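Local coordinates for extracellular solute-binding protein, family 1 (Trichodesmium erythraeum IMS101, PDB 6G7N), which binds ferric iron as the solute-binding component of what is probably an ABC transporter for iron uptake, at residues Leu88-Pro91 with Glu92-Phe96; Ser138-Tyr141 with Asn142-Ile146; Glu174-Asp177 with Thr178-Ile181; Ala260-Ile263 with Phe264-Asn268. All blocks are in the same frame, centred on the assembly; numbering follows the deposited sequence.

Overall arrangement
Along the chain the four contacts come in series; each is a local turn or helix end, and none nests in or crosses another. Contact 1 closes the tight loop that leads from helix 78-83 into strand 96-108. Contact 2 starts helix 140-167 and places Tyr141 on the iron. Contact 3 caps helix 177-186, the next helix, and touches contact 2 where Tyr141 CD2 lies 3.9 Å from Asp177 OD2. Contact 4 runs along helix 258-266 and reaches the D-alanine pocket at Asn268. Contacts 1 and 3 are farthest apart, about 30 Å between centres on opposite sides of the chain's centre, while contacts 2 and 4 both supply residues to the ligand site.

Contact 1: residues Leu88-Pro91 with Glu92-Phe96; sequences LRSP and EKLWF
Ser90 packs its CB on one face of the Trp95 indole in a tight loop built on a type I beta turn from Ser90 to Lys93, with a single backbone bridge between Arg89 and Phe96. The close side is the inner one. Ser90 CB sits over the centre of the indole, 3.8 Å from the centroid of the five-membered ring, as a CH-pi contact. The backbone locks the pair: Ser90 N gives a nearly straight bond to Trp95 O (2.9 Å, 168°), and Lys93 N closes the turn on Ser90 O at 2.9 Å. A chi1 of 170° swings the Ser90 hydroxyl into the bend, where it accepts from Glu92 N at 3.1 Å as an ST turn, and weakly from Leu94 N. The indole NE1 is tied to Gln67, so the ring is held from helix 60-68 as well.

The other side is looser and wetter. Glu92 leads its carboxylate away from the loop. Arg89 and Lys93 run side by side, pointing the same way, with Arg89 NH2 and Lys93 NZ 4.2 Å apart. Any repulsion between these like charges is probably eased by the acceptors about them: the main polar anchor of Arg89 is Ile84 O, and Lys93 NZ has a weak bond to Pro91 O. A water mediates too, lying in the plane of the guanidinium at its edge; it accepts from Arg89 NH2 and Lys93 NZ and donates to Ser90 O at 2.7 Å.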
ATOM      1  N   LEU A  88      -4.107  -2.900 -10.868  1.00  8.21           N
ATOM      2  CA  LEU A  88      -4.433  -2.207  -9.645  1.00  8.60           C
ATOM      3  C   LEU A  88      -5.926  -2.279  -9.306  1.00  8.63           C
ATOM      4  O   LEU A  88      -6.392  -1.524  -8.444  1.00  9.80           O
ATOM      5  CB  LEU A  88      -3.961  -0.750  -9.706  1.00  8.69           C
ATOM      6  CG  LEU A  88      -2.471  -0.556 -10.002  1.00  9.08           C
ATOM      7  CD1 LEU A  88      -2.123   0.925 -10.005  1.00 11.03           C
ATOM      8  CD2 LEU A  88      -1.580  -1.298  -9.012  1.00  9.72           C
ATOM      9  N   ARG A  89      -6.665  -3.187  -9.947  1.00  8.71           N
ATOM     10  CA  ARG A  89      -8.080  -3.384  -9.606  1.00  9.10           C
ATOM     11  C   ARG A  89      -8.387  -4.879  -9.575  1.00  9.05           C
ATOM     12  O   ARG A  89      -7.743  -5.714 -10.216  1.00  9.42           O
ATOM     13  CB  ARG A  89      -9.009  -2.619 -10.568  1.00  9.05           C
ATOM     14  CG  ARG A  89      -8.664  -2.722 -12.044  1.00  8.94           C
ATOM     15  CD  ARG A  89      -9.682  -1.978 -12.931  1.00  9.13           C
ATOM     16  NE  ARG A  89      -9.199  -1.745 -14.299  1.00  9.04           N
ATOM     17  CZ  ARG A  89      -9.243  -2.637 -15.287  1.00  9.30           C
ATOM     18  NH1 ARG A  89      -8.794  -2.268 -16.496  1.00  9.34           N
ATOM     19  NH2 ARG A  89      -9.698  -3.872 -15.097  1.00  9.82           N
ATOM     20  N   SER A  90      -9.414  -5.221  -8.787  1.00  9.15           N
ATOM     21  CA  SER A  90      -9.835  -6.613  -8.647  1.00  9.35           C
ATOM     22  C   SER A  90     -10.218  -7.189 -10.010  1.00  9.41           C
ATOM     23  O   SER A  90     -11.079  -6.602 -10.683  1.00  9.80           O
ATOM     24  CB  SER A  90     -11.110  -6.634  -7.814  1.00  9.79           C
ATOM     25  OG  SER A  90     -11.735  -7.901  -7.797  1.00 11.44           O
ATOM     26  N   PRO A  91      -9.748  -8.390 -10.360  1.00  9.50           N
ATOM     27  CA  PRO A  91     -10.240  -9.046 -11.584  1.00 10.88           C
ATOM     28  C   PRO A  91     -11.747  -9.259 -11.605  1.00 11.66           C
ATOM     29  O   PRO A  91     -12.335  -9.327 -12.691  1.00 13.64           O
ATOM     30  CB  PRO A  91      -9.483 -10.380 -11.596  1.00 12.10           C
ATOM     31  CG  PRO A  91      -8.200 -10.037 -10.899  1.00 12.13           C
ATOM     32  CD  PRO A  91      -8.617  -9.138  -9.775  1.00 10.87           C
ATOM     33  N   GLU A  92     -12.358  -9.333 -10.426  1.00 11.35           N
ATOM     34  CA  GLU A  92     -13.814  -9.544 -10.291  1.00 12.82           C
ATOM     35  C   GLU A  92     -14.570  -8.235 -10.093  1.00 11.76           C
ATOM     36  O   GLU A  92     -15.786  -8.252  -9.833  1.00 13.47           O
ATOM     37  CB  GLU A  92     -14.103 -10.489  -9.121  1.00 16.83           C
ATOM     38  CG  GLU A  92     -13.556 -11.906  -9.298  1.00 21.10           C
ATOM     39  CD  GLU A  92     -13.755 -12.761  -8.060  1.00 27.30           C
ATOM     40  OE1 GLU A  92     -14.878 -13.276  -7.863  1.00 40.87           O
ATOM     41  OE2 GLU A  92     -12.797 -12.912  -7.263  1.00 31.83           O
ATOM     42  N   LYS A  93     -13.880  -7.097 -10.161  1.00 10.92           N
ATOM     43  CA  LYS A  93     -14.524  -5.782 -10.115  1.00 11.09           C
ATOM     44  C   LYS A  93     -15.131  -5.456  -8.766  1.00  9.93           C
ATOM     45  O   LYS A  93     -16.028  -4.622  -8.651  1.00 11.37           O
ATOM     46  CB  LYS A  93     -15.521  -5.565 -11.251  1.00 12.23           C
ATOM     47  CG  LYS A  93     -14.994  -5.933 -12.630  1.00 13.58           C
ATOM     48  CD  LYS A  93     -13.825  -5.059 -13.101  1.00 13.59           C
ATOM     49  CE  LYS A  93     -13.349  -5.415 -14.516  1.00 14.84           C
ATOM     50  NZ  LYS A  93     -12.710  -6.750 -14.566  1.00 15.15           N
ATOM     51  N   LEU A  94     -14.585  -6.061  -7.720  1.00 10.26           N
ATOM     52  CA  LEU A  94     -15.064  -5.854  -6.357  1.00 10.77           C
ATOM     53  C   LEU A  94     -14.442  -4.653  -5.650  1.00 10.24           C
ATOM     54  O   LEU A  94     -15.030  -4.112  -4.711  1.00 10.78           O
ATOM     55  CB  LEU A  94     -14.878  -7.122  -5.531  1.00 11.64           C
ATOM     56  CG  LEU A  94     -15.762  -8.290  -5.970  1.00 14.13           C
ATOM     57  CD1 LEU A  94     -15.245  -9.573  -5.363  1.00 17.30           C
ATOM     58  CD2 LEU A  94     -17.221  -8.051  -5.578  1.00 16.25           C
ATOM     59  N   TRP A  95     -13.249  -4.247  -6.088  1.00  9.66           N
ATOM     60  CA  TRP A  95     -12.544  -3.140  -5.485  1.00  9.60           C
ATOM     61  C   TRP A  95     -11.524  -2.639  -6.497  1.00  9.08           C
ATOM     62  O   TRP A  95     -11.189  -3.319  -7.466  1.00  9.48           O
ATOM     63  CB  TRP A  95     -11.888  -3.519  -4.130  1.00  9.69           C
ATOM     64  CG  TRP A  95     -11.122  -4.796  -4.141  1.00 10.20           C
ATOM     65  CD1 TRP A  95     -11.592  -5.995  -3.664  1.00 11.12           C
ATOM     66  CD2 TRP A  95      -9.802  -5.050  -4.647  1.00  9.74           C
ATOM     67  NE1 TRP A  95     -10.650  -6.983  -3.849  1.00 11.36           N
ATOM     68  CE2 TRP A  95      -9.558  -6.428  -4.470  1.00 10.15           C
ATOM     69  CE3 TRP A  95      -8.815  -4.252  -5.278  1.00  9.91           C
ATOM     70  CZ2 TRP A  95      -8.387  -7.025  -4.899  1.00 11.33           C
ATOM     71  CZ3 TRP A  95      -7.669  -4.855  -5.709  1.00 10.79           C
ATOM     72  CH2 TRP A  95      -7.448  -6.217  -5.519  1.00 11.01           C
ATOM     73  N   PHE A  96     -11.024  -1.449  -6.201  1.00  8.96           N
ATOM     74  CA  PHE A  96     -10.245  -0.655  -7.161  1.00  9.14           C
ATOM     75  C   PHE A  96      -9.212   0.155  -6.409  1.00  9.08           C
ATOM     76  O   PHE A  96      -9.513   0.737  -5.372  1.00 10.04           O
ATOM     77  CB  PHE A  96     -11.191   0.326  -7.902  1.00  9.95           C
ATOM     78  CG  PHE A  96     -12.327  -0.356  -8.622  1.00  9.86           C
ATOM     79  CD1 PHE A  96     -13.501  -0.685  -7.927  1.00 10.77           C
ATOM     80  CD2 PHE A  96     -12.217  -0.762  -9.947  1.00 10.16           C
ATOM     81  CE1 PHE A  96     -14.526  -1.375  -8.547  1.00 11.50           C
ATOM     82  CE2 PHE A  96     -13.250  -1.472 -10.555  1.00 10.80           C
ATOM     83  CZ  PHE A  96     -14.383  -1.770  -9.850  1.00 11.59           C
TER
HETATM   84  O   HOH W   1     -10.423  -5.796 -13.198  1.00 11.12           O

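Contact 2: residues Ser138-Tyr141 with Asn142-Ile146; sequences SNIY and NQSLI. With FE (Fe (III) ion), chain E.
Asn139 and Asn142 cross at about a right angle, their amide planes 83° apart, at the first turn of a helix. Asn139 is the N-cap: with CG anti to the backbone N (chi1 168°), its OD1 is brought round to accept from Asn142 N at 3.1 Å, the donor tilted from the amide plane. In the Asn142 amide, OD1 takes a bond from Arg103 and ND2 gives one to Ser136 O. Ile140 and Gln143 also cross nearly at right angles, Ile140 CD1 resting 3.5 Å from Gln143 OE1. That oxygen accepts hydrogen bonds from Asn303 ND2 and from a water that also donates to Ser138 O. The Tyr141 ring runs past the Asn139 amide, Tyr141 CD2 3.5 Å from Asn139 OD1, and carries OH to the iron (III) ion at 2.0 Å; Tyr197 and Tyr198 are the other protein ligands of this ferric site, and D-alanine also meets the metal through N and O. One turn on, Ser144 N bonds Ile140 O at 2.9 Å, while Ser144 OG is held by Asp59. Gln143 and Ile146 pack against helix 303-312, Leu145 against strand 191-195, and Tyr141 against strands 96-108 and 191-195.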
ATOM      1  N   SER A 138       3.366  -9.369  11.408  1.00 12.83           N
ATOM      2  CA  SER A 138       1.951  -9.004  11.585  1.00 14.06           C
ATOM      3  C   SER A 138       1.494  -7.941  10.592  1.00 12.96           C
ATOM      4  O   SER A 138       0.277  -7.737  10.449  1.00 14.79           O
ATOM      5  CB  SER A 138       1.718  -8.480  13.028  1.00 16.63           C
ATOM      6  OG  SER A 138       2.071  -9.446  13.986  1.00 20.13           O
ATOM      7  N   ASN A 139       2.442  -7.226  10.000  1.00 11.93           N
ATOM      8  CA  ASN A 139       2.115  -6.097   9.147  1.00 12.21           C
ATOM      9  C   ASN A 139       1.691  -6.544   7.738  1.00 10.91           C
ATOM     10  O   ASN A 139       2.366  -7.338   7.089  1.00 11.12           O
ATOM     11  CB  ASN A 139       3.333  -5.193   9.074  1.00 13.07           C
ATOM     12  CG  ASN A 139       3.199  -4.147   7.995  1.00 13.28           C
ATOM     13  OD1 ASN A 139       3.822  -4.250   6.933  1.00 14.30           O
ATOM     14  ND2 ASN A 139       2.385  -3.131   8.244  1.00 15.65           N
ATOM     15  N   ILE A 140       0.563  -5.996   7.278  1.00 11.03           N
ATOM     16  CA  ILE A 140       0.004  -6.369   5.981  1.00 10.93           C
ATOM     17  C   ILE A 140       0.935  -6.041   4.812  1.00 10.22           C
ATOM     18  O   ILE A 140       0.946  -6.780   3.837  1.00 10.32           O
ATOM     19  CB  ILE A 140      -1.417  -5.741   5.796  1.00 12.58           C
ATOM     20  CG1 ILE A 140      -2.155  -6.345   4.599  1.00 14.48           C
ATOM     21  CG2 ILE A 140      -1.336  -4.227   5.610  1.00 14.05           C
ATOM     22  CD1 ILE A 140      -2.594  -7.769   4.772  1.00 17.42           C
ATOM     23  N   TYR A 141       1.708  -4.950   4.897  1.00 10.03           N
ATOM     24  CA  TYR A 141       2.592  -4.614   3.790  1.00  9.83           C
ATOM     25  C   TYR A 141       3.607  -5.732   3.539  1.00  9.25           C
ATOM     26  O   TYR A 141       3.908  -6.095   2.398  1.00  9.67           O
ATOM     27  CB  TYR A 141       3.336  -3.307   4.005  1.00 10.04           C
ATOM     28  CG  TYR A 141       2.528  -2.133   4.519  1.00 10.06           C
ATOM     29  CD1 TYR A 141       1.219  -1.901   4.074  1.00 10.93           C
ATOM     30  CD2 TYR A 141       3.072  -1.226   5.406  1.00 10.33           C
ATOM     31  CE1 TYR A 141       0.491  -0.824   4.540  1.00 12.42           C
ATOM     32  CE2 TYR A 141       2.356  -0.118   5.868  1.00 11.49           C
ATOM     33  CZ  TYR A 141       1.071   0.098   5.423  1.00 11.96           C
ATOM     34  OH  TYR A 141       0.352   1.154   5.892  1.00 15.56           O
ATOM     35  N   ASN A 142       4.168  -6.242   4.639  1.00 10.06           N
ATOM     36  CA  ASN A 142       5.115  -7.337   4.563  1.00  9.71           C
ATOM     37  C   ASN A 142       4.443  -8.628   4.092  1.00  9.57           C
ATOM     38  O   ASN A 142       5.024  -9.376   3.302  1.00 10.23           O
ATOM     39  CB  ASN A 142       5.731  -7.591   5.941  1.00 10.51           C
ATOM     40  CG  ASN A 142       6.784  -6.583   6.319  1.00 11.05           C
ATOM     41  OD1 ASN A 142       7.352  -5.889   5.460  1.00 11.65           O
ATOM     42  ND2 ASN A 142       7.113  -6.531   7.627  1.00 12.14           N
ATOM     43  N   GLN A 143       3.254  -8.916   4.608  1.00  9.78           N
ATOM     44  CA  GLN A 143       2.530 -10.099   4.168  1.00  9.88           C
ATOM     45  C   GLN A 143       2.301 -10.050   2.648  1.00  9.89           C
ATOM     46  O   GLN A 143       2.487 -11.045   1.945  1.00  9.96           O
ATOM     47  CB  GLN A 143       1.217 -10.240   4.920  1.00 10.66           C
ATOM     48  CG  GLN A 143       1.408 -10.543   6.393  1.00 11.45           C
ATOM     49  CD  GLN A 143       0.151 -10.423   7.212  1.00 12.05           C
ATOM     50  OE1 GLN A 143      -0.931 -10.195   6.688  1.00 13.85           O
ATOM     51  NE2 GLN A 143       0.294 -10.547   8.517  1.00 14.31           N
ATOM     52  N   SER A 144       1.936  -8.868   2.131  1.00  9.46           N
ATOM     53  CA  SER A 144       1.682  -8.739   0.712  1.00  9.40           C
ATOM     54  C   SER A 144       2.949  -8.892  -0.134  1.00  8.97           C
ATOM     55  O   SER A 144       2.919  -9.499  -1.202  1.00  9.35           O
ATOM     56  CB  SER A 144       0.958  -7.412   0.420  1.00  9.83           C
ATOM     57  OG  SER A 144      -0.387  -7.536   0.882  1.00 11.26           O
ATOM     58  N   LEU A 145       4.065  -8.325   0.353  1.00  9.31           N
ATOM     59  CA  LEU A 145       5.324  -8.518  -0.363  1.00  9.67           C
ATOM     60  C   LEU A 145       5.729  -9.999  -0.381  1.00  9.37           C
ATOM     61  O   LEU A 145       6.121 -10.526  -1.423  1.00  9.84           O
ATOM     62  CB  LEU A 145       6.415  -7.650   0.253  1.00 10.36           C
ATOM     63  CG  LEU A 145       7.792  -7.841  -0.362  1.00 10.98           C
ATOM     64  CD1 LEU A 145       7.882  -7.401  -1.817  1.00 11.63           C
ATOM     65  CD2 LEU A 145       8.803  -7.031   0.439  1.00 13.12           C
ATOM     66  N   ILE A 146       5.633 -10.661   0.761  1.00  9.62           N
ATOM     67  CA  ILE A 146       5.951 -12.084   0.797  1.00  9.71           C
ATOM     68  C   ILE A 146       5.007 -12.902  -0.080  1.00  9.24           C
ATOM     69  O   ILE A 146       5.453 -13.836  -0.758  1.00  9.66           O
ATOM     70  CB  ILE A 146       6.085 -12.571   2.251  1.00 10.98           C
ATOM     71  CG1 ILE A 146       7.443 -12.187   2.859  1.00 14.83           C
ATOM     72  CG2 ILE A 146       6.013 -14.100   2.331  1.00 11.84           C
ATOM     73  CD1 ILE A 146       8.126 -10.899   2.541  1.00 16.45           C
TER
HETATM   74 FE    FE E 403       0.837   3.040   5.742  1.00 13.05          FE
HETATM   75  O   HOH W   2      -2.064  -8.129   8.420  1.00 30.31           O

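Contact 3: residues Glu174-Asp177 with Thr178-Ile181; sequences EGND and TAQI
Thr178 meets the preceding loop first, its CB packed 3.6 Å from Asn176 OD1. Next comes Ala179, whose N-H bonds that same oxygen at 3.0 Å, nearly along the C=O axis of the amide. Its methyl lies 3.9 Å from the CA of Gly175, a residue with no side chain. Asn176 is thus the N-cap of helix 177-186, and its chi1 of 63° swings the amide back over the first turn. Gln180 folds its chain back to the loop, bent at chi2 (-47°), and uses one nitrogen twice: NE2 donates to Glu174 O at 2.8 Å, nearly in its own amide plane, and to Asn176 O at 3.0 Å. Asn176 O also takes Gln180 N, the two donors arriving from opposite faces of the carbonyl. A leucine in place of Gln180 would probably leave Glu174 O without its amide donor and Asn176 O with only the backbone one of the pair, freeing the loop to shift. Ile181 N returns to Asp177 O at 3.2 Å. The Asp177 carboxylate, its nearest atom about 6 Å from the iron, forms a salt bridge with Arg103, and the Ile181 side chain packs on Leu202 and on the iron ligand Tyr198 of helix 196-204.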
ATOM      1  N   GLU A 174      11.013  -4.518  15.139  1.00 15.01           N
ATOM      2  CA  GLU A 174      10.613  -3.586  16.192  1.00 16.50           C
ATOM      3  C   GLU A 174      10.155  -2.304  15.524  1.00 16.24           C
ATOM      4  O   GLU A 174      10.915  -1.707  14.766  1.00 16.63           O
ATOM      5  CB  GLU A 174      11.805  -3.308  17.144  1.00 18.82           C
ATOM      6  CG  GLU A 174      11.598  -2.206  18.184  1.00 21.40           C
ATOM      7  CD  GLU A 174      12.830  -1.872  19.022  1.00 25.40           C
ATOM      8  OE1 GLU A 174      13.930  -2.475  18.834  1.00 28.53           O
ATOM      9  OE2 GLU A 174      12.693  -0.981  19.881  1.00 32.79           O
ATOM     10  N   GLY A 175       8.945  -1.850  15.864  1.00 14.67           N
ATOM     11  CA  GLY A 175       8.458  -0.570  15.363  1.00 13.71           C
ATOM     12  C   GLY A 175       7.796  -0.637  13.995  1.00 13.54           C
ATOM     13  O   GLY A 175       7.699  -1.716  13.400  1.00 14.61           O
ATOM     14  N   ASN A 176       7.345   0.531  13.518  1.00 12.97           N
ATOM     15  CA  ASN A 176       6.627   0.639  12.253  1.00 12.26           C
ATOM     16  C   ASN A 176       7.580   0.958  11.100  1.00 11.99           C
ATOM     17  O   ASN A 176       8.809   0.840  11.245  1.00 12.42           O
ATOM     18  CB  ASN A 176       5.488   1.656  12.427  1.00 13.12           C
ATOM     19  CG  ASN A 176       5.968   3.047  12.740  1.00 13.58           C
ATOM     20  OD1 ASN A 176       7.139   3.370  12.566  1.00 13.90           O
ATOM     21  ND2 ASN A 176       5.057   3.881  13.238  1.00 17.40           N
ATOM     22  N   ASP A 177       7.056   1.291   9.920  1.00 11.54           N
ATOM     23  CA  ASP A 177       7.933   1.522   8.780  1.00 10.98           C
ATOM     24  C   ASP A 177       8.857   2.720   9.016  1.00 11.00           C
ATOM     25  O   ASP A 177      10.023   2.696   8.679  1.00 12.38           O
ATOM     26  CB  ASP A 177       7.153   1.752   7.461  1.00 11.14           C
ATOM     27  CG  ASP A 177       6.857   0.488   6.658  1.00 11.52           C
ATOM     28  OD1 ASP A 177       7.016  -0.654   7.186  1.00 13.82           O
ATOM     29  OD2 ASP A 177       6.467   0.650   5.479  1.00 11.09           O
ATOM     30  N   THR A 178       8.287   3.786   9.589  1.00 12.17           N
ATOM     31  CA  THR A 178       9.079   4.982   9.892  1.00 13.09           C
ATOM     32  C   THR A 178      10.234   4.660  10.850  1.00 12.47           C
ATOM     33  O   THR A 178      11.345   5.183  10.709  1.00 13.90           O
ATOM     34  CB  THR A 178       8.148   6.068  10.458  1.00 14.79           C
ATOM     35  OG1 THR A 178       7.180   6.394   9.459  1.00 16.13           O
ATOM     36  CG2 THR A 178       8.908   7.287  10.926  1.00 17.70           C
ATOM     37  N   ALA A 179       9.974   3.778  11.803  1.00 13.06           N
ATOM     38  CA  ALA A 179      11.021   3.341  12.728  1.00 13.12           C
ATOM     39  C   ALA A 179      12.151   2.641  11.986  1.00 12.56           C
ATOM     40  O   ALA A 179      13.315   2.775  12.380  1.00 13.42           O
ATOM     41  CB  ALA A 179      10.456   2.454  13.816  1.00 13.95           C
ATOM     42  N   GLN A 180      11.835   1.915  10.905  1.00 12.26           N
ATOM     43  CA  GLN A 180      12.910   1.258  10.148  1.00 12.34           C
ATOM     44  C   GLN A 180      13.768   2.308   9.438  1.00 12.24           C
ATOM     45  O   GLN A 180      14.987   2.198   9.400  1.00 12.79           O
ATOM     46  CB  GLN A 180      12.360   0.233   9.157  1.00 12.20           C
ATOM     47  CG  GLN A 180      11.326  -0.720   9.714  1.00 12.46           C
ATOM     48  CD  GLN A 180      11.679  -1.350  11.026  1.00 13.29           C
ATOM     49  OE1 GLN A 180      12.782  -1.865  11.210  1.00 15.08           O
ATOM     50  NE2 GLN A 180      10.733  -1.303  11.963  1.00 13.80           N
ATOM     51  N   ILE A 181      13.118   3.323   8.867  1.00 12.18           N
ATOM     52  CA  ILE A 181      13.849   4.395   8.212  1.00 12.02           C
ATOM     53  C   ILE A 181      14.783   5.094   9.215  1.00 12.89           C
ATOM     54  O   ILE A 181      15.960   5.366   8.901  1.00 14.07           O
ATOM     55  CB  ILE A 181      12.878   5.399   7.548  1.00 12.31           C
ATOM     56  CG1 ILE A 181      12.068   4.700   6.439  1.00 12.26           C
ATOM     57  CG2 ILE A 181      13.629   6.602   7.006  1.00 12.97           C
ATOM     58  CD1 ILE A 181      10.940   5.535   5.878  1.00 14.02           C
TER
HETATM   59  O   HOH W   3      13.293  -3.575  13.337  1.00 15.96           O

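Contact 4: residues Ala260-Ile263 with Phe264-Asn268; sequences AQKI and FSEGN. With DAL (D-alanine), chain C.
The Glu266 carboxylate has Lys262 at both a face and an edge. Lys262 CG lies over one face, 3.7 Å from Glu266 CD, while the ammonium curls round to the oxygens: Lys262 NZ meets Glu266 OE1 on its syn side at 3.0 Å, 21° out of the plane, with a weaker bond to OE2. A final bend at chi4 (62°) turns the otherwise extended lysine chain in toward the acid. The Phe264 ring takes no part in this pair and makes a cation-pi contact with Arg9, packing also on Leu17 and Phe98. At the far end the Asn268 amide brings ND2 within 3.3 Å of OXT of the D-alanine; its OD1 takes a bond from Arg201, and ND2 gives one to Glu270.

The lysine-glutamate pair is an i to i+4 salt bridge on helix 258-266, and the chain that follows the helix carries Asn268 into the ligand pocket. With an alanine at Glu266, Lys262 would probably lose its carboxylate mate and its ammonium would be free to swing into solvent. On the buried side of the helix Gln261 O accepts from Ser265 N at 3.0 Å; a second bond from Ser265 OG belongs to one of two conformers and is less certain. Further on, Gly267 N makes a more bent bond to Ile263 O (3.1 Å, 137°).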
ATOM      1  N   ALA A 260      -9.146  14.935  -8.403  1.00 12.58           N
ATOM      2  CA  ALA A 260      -9.274  14.055  -7.249  1.00 12.57           C
ATOM      3  C   ALA A 260      -8.025  13.199  -7.092  1.00 11.58           C
ATOM      4  O   ALA A 260      -7.560  12.968  -5.965  1.00 12.54           O
ATOM      5  CB  ALA A 260     -10.492  13.172  -7.368  1.00 13.68           C
ATOM      6  N   GLN A 261      -7.464  12.735  -8.205  1.00 11.23           N
ATOM      7  CA  GLN A 261      -6.246  11.952  -8.140  1.00 11.55           C
ATOM      8  C   GLN A 261      -5.117  12.713  -7.467  1.00 12.56           C
ATOM      9  O   GLN A 261      -4.384  12.161  -6.636  1.00 12.94           O
ATOM     10  CB  GLN A 261      -5.819  11.485  -9.549  1.00 10.84           C
ATOM     11  CG  GLN A 261      -6.621  10.289 -10.047  1.00 10.68           C
ATOM     12  CD  GLN A 261      -6.131   9.039  -9.362  1.00  9.71           C
ATOM     13  OE1 GLN A 261      -5.003   8.577  -9.604  1.00 10.28           O
ATOM     14  NE2 GLN A 261      -6.959   8.501  -8.474  1.00 10.73           N
ATOM     15  N   LYS A 262      -4.983  13.986  -7.820  1.00 12.92           N
ATOM     16  CA  LYS A 262      -3.960  14.822  -7.179  1.00 14.51           C
ATOM     17  C   LYS A 262      -4.214  14.937  -5.675  1.00 13.52           C
ATOM     18  O   LYS A 262      -3.309  14.706  -4.857  1.00 15.05           O
ATOM     19  CB  LYS A 262      -3.934  16.196  -7.816  1.00 16.32           C
ATOM     20  CG  LYS A 262      -2.982  17.169  -7.146  1.00 19.64           C
ATOM     21  CD  LYS A 262      -3.006  18.553  -7.790  1.00 22.57           C
ATOM     22  CE  LYS A 262      -2.148  19.568  -7.049  1.00 26.34           C
ATOM     23  NZ  LYS A 262      -0.723  19.181  -7.031  1.00 32.11           N
ATOM     24  N   ILE A 263      -5.412  15.329  -5.281  1.00 13.45           N
ATOM     25  CA  ILE A 263      -5.678  15.576  -3.873  1.00 14.04           C
ATOM     26  C   ILE A 263      -5.541  14.289  -3.063  1.00 13.03           C
ATOM     27  O   ILE A 263      -4.909  14.292  -1.994  1.00 14.28           O
ATOM     28  CB  ILE A 263      -7.090  16.146  -3.684  1.00 15.71           C
ATOM     29  CG1 ILE A 263      -7.215  17.550  -4.291  1.00 18.38           C
ATOM     30  CG2 ILE A 263      -7.471  16.168  -2.207  1.00 16.84           C
ATOM     31  CD1 ILE A 263      -8.636  18.023  -4.503  1.00 21.25           C
ATOM     32  N   PHE A 264      -6.108  13.200  -3.564  1.00 12.34           N
ATOM     33  CA  PHE A 264      -6.119  11.960  -2.807  1.00 12.61           C
ATOM     34  C   PHE A 264      -4.714  11.392  -2.681  1.00 12.88           C
ATOM     35  O   PHE A 264      -4.318  10.935  -1.597  1.00 13.54           O
ATOM     36  CB  PHE A 264      -7.046  10.952  -3.484  1.00 12.82           C
ATOM     37  CG  PHE A 264      -7.192   9.665  -2.731  1.00 12.65           C
ATOM     38  CD1 PHE A 264      -7.817   9.611  -1.488  1.00 15.07           C
ATOM     39  CD2 PHE A 264      -6.626   8.495  -3.233  1.00 12.30           C
ATOM     40  CE1 PHE A 264      -7.929   8.413  -0.810  1.00 15.58           C
ATOM     41  CE2 PHE A 264      -6.721   7.313  -2.539  1.00 12.53           C
ATOM     42  CZ  PHE A 264      -7.388   7.276  -1.338  1.00 13.71           C
ATOM     43  N   SER A 265      -3.959  11.365  -3.778  1.00 12.68           N
ATOM     44  CA  SER A 265      -2.619  10.787  -3.723  0.50 13.67           C
ATOM     45  C   SER A 265      -1.695  11.653  -2.872  1.00 14.59           C
ATOM     46  O   SER A 265      -0.960  11.161  -2.006  1.00 15.01           O
ATOM     47  CB  SER A 265      -2.059  10.572  -5.140  0.50 14.91           C
ATOM     48  OG  SER A 265      -2.964   9.826  -5.945  0.50 17.17           O
ATOM     49  N   GLU A 266      -1.730  12.963  -3.090  1.00 15.11           N
ATOM     50  CA  GLU A 266      -0.827  13.852  -2.398  1.00 16.59           C
ATOM     51  C   GLU A 266      -1.098  13.934  -0.915  1.00 15.25           C
ATOM     52  O   GLU A 266      -0.160  14.167  -0.142  1.00 16.98           O
ATOM     53  CB  GLU A 266      -0.800  15.225  -3.053  1.00 18.00           C
ATOM     54  CG  GLU A 266      -0.176  15.142  -4.435  1.00 21.89           C
ATOM     55  CD  GLU A 266      -0.013  16.469  -5.124  1.00 24.06           C
ATOM     56  OE1 GLU A 266      -0.340  17.539  -4.538  1.00 31.27           O
ATOM     57  OE2 GLU A 266       0.440  16.446  -6.297  1.00 27.70           O
ATOM     58  N   GLY A 267      -2.327  13.634  -0.493  1.00 15.82           N
ATOM     59  CA  GLY A 267      -2.687  13.658   0.914  1.00 16.65           C
ATOM     60  C   GLY A 267      -1.854  12.685   1.754  1.00 15.89           C
ATOM     61  O   GLY A 267      -1.710  12.886   2.960  1.00 17.16           O
ATOM     62  N   ASN A 268      -1.368  11.607   1.151  1.00 14.05           N
ATOM     63  CA  ASN A 268      -0.453  10.708   1.823  1.00 13.52           C
ATOM     64  C   ASN A 268       0.846  10.482   1.073  1.00 12.49           C
ATOM     65  O   ASN A 268       1.484   9.442   1.270  1.00 12.07           O
ATOM     66  CB  ASN A 268      -1.124   9.364   2.150  1.00 13.97           C
ATOM     67  CG  ASN A 268      -0.307   8.519   3.114  1.00 14.07           C
ATOM     68  OD1 ASN A 268       0.311   9.057   4.062  1.00 15.39           O
ATOM     69  ND2 ASN A 268      -0.332   7.194   2.926  1.00 15.15           N
TER
HETATM   70  N   DAL C 401      -0.617   3.452   7.372  0.80 20.99           N
HETATM   71  CA  DAL C 401      -1.502   4.577   6.921  0.80 22.85           C
HETATM   72  CB  DAL C 401      -2.899   4.421   7.501  0.80 27.91           C
HETATM   73  C   DAL C 401      -1.539   4.738   5.436  0.80 18.87           C
HETATM   74  O   DAL C 401      -0.739   4.035   4.786  0.80 16.87           O
HETATM   75  OXT DAL C 401      -2.361   5.560   4.948  0.80 21.78           O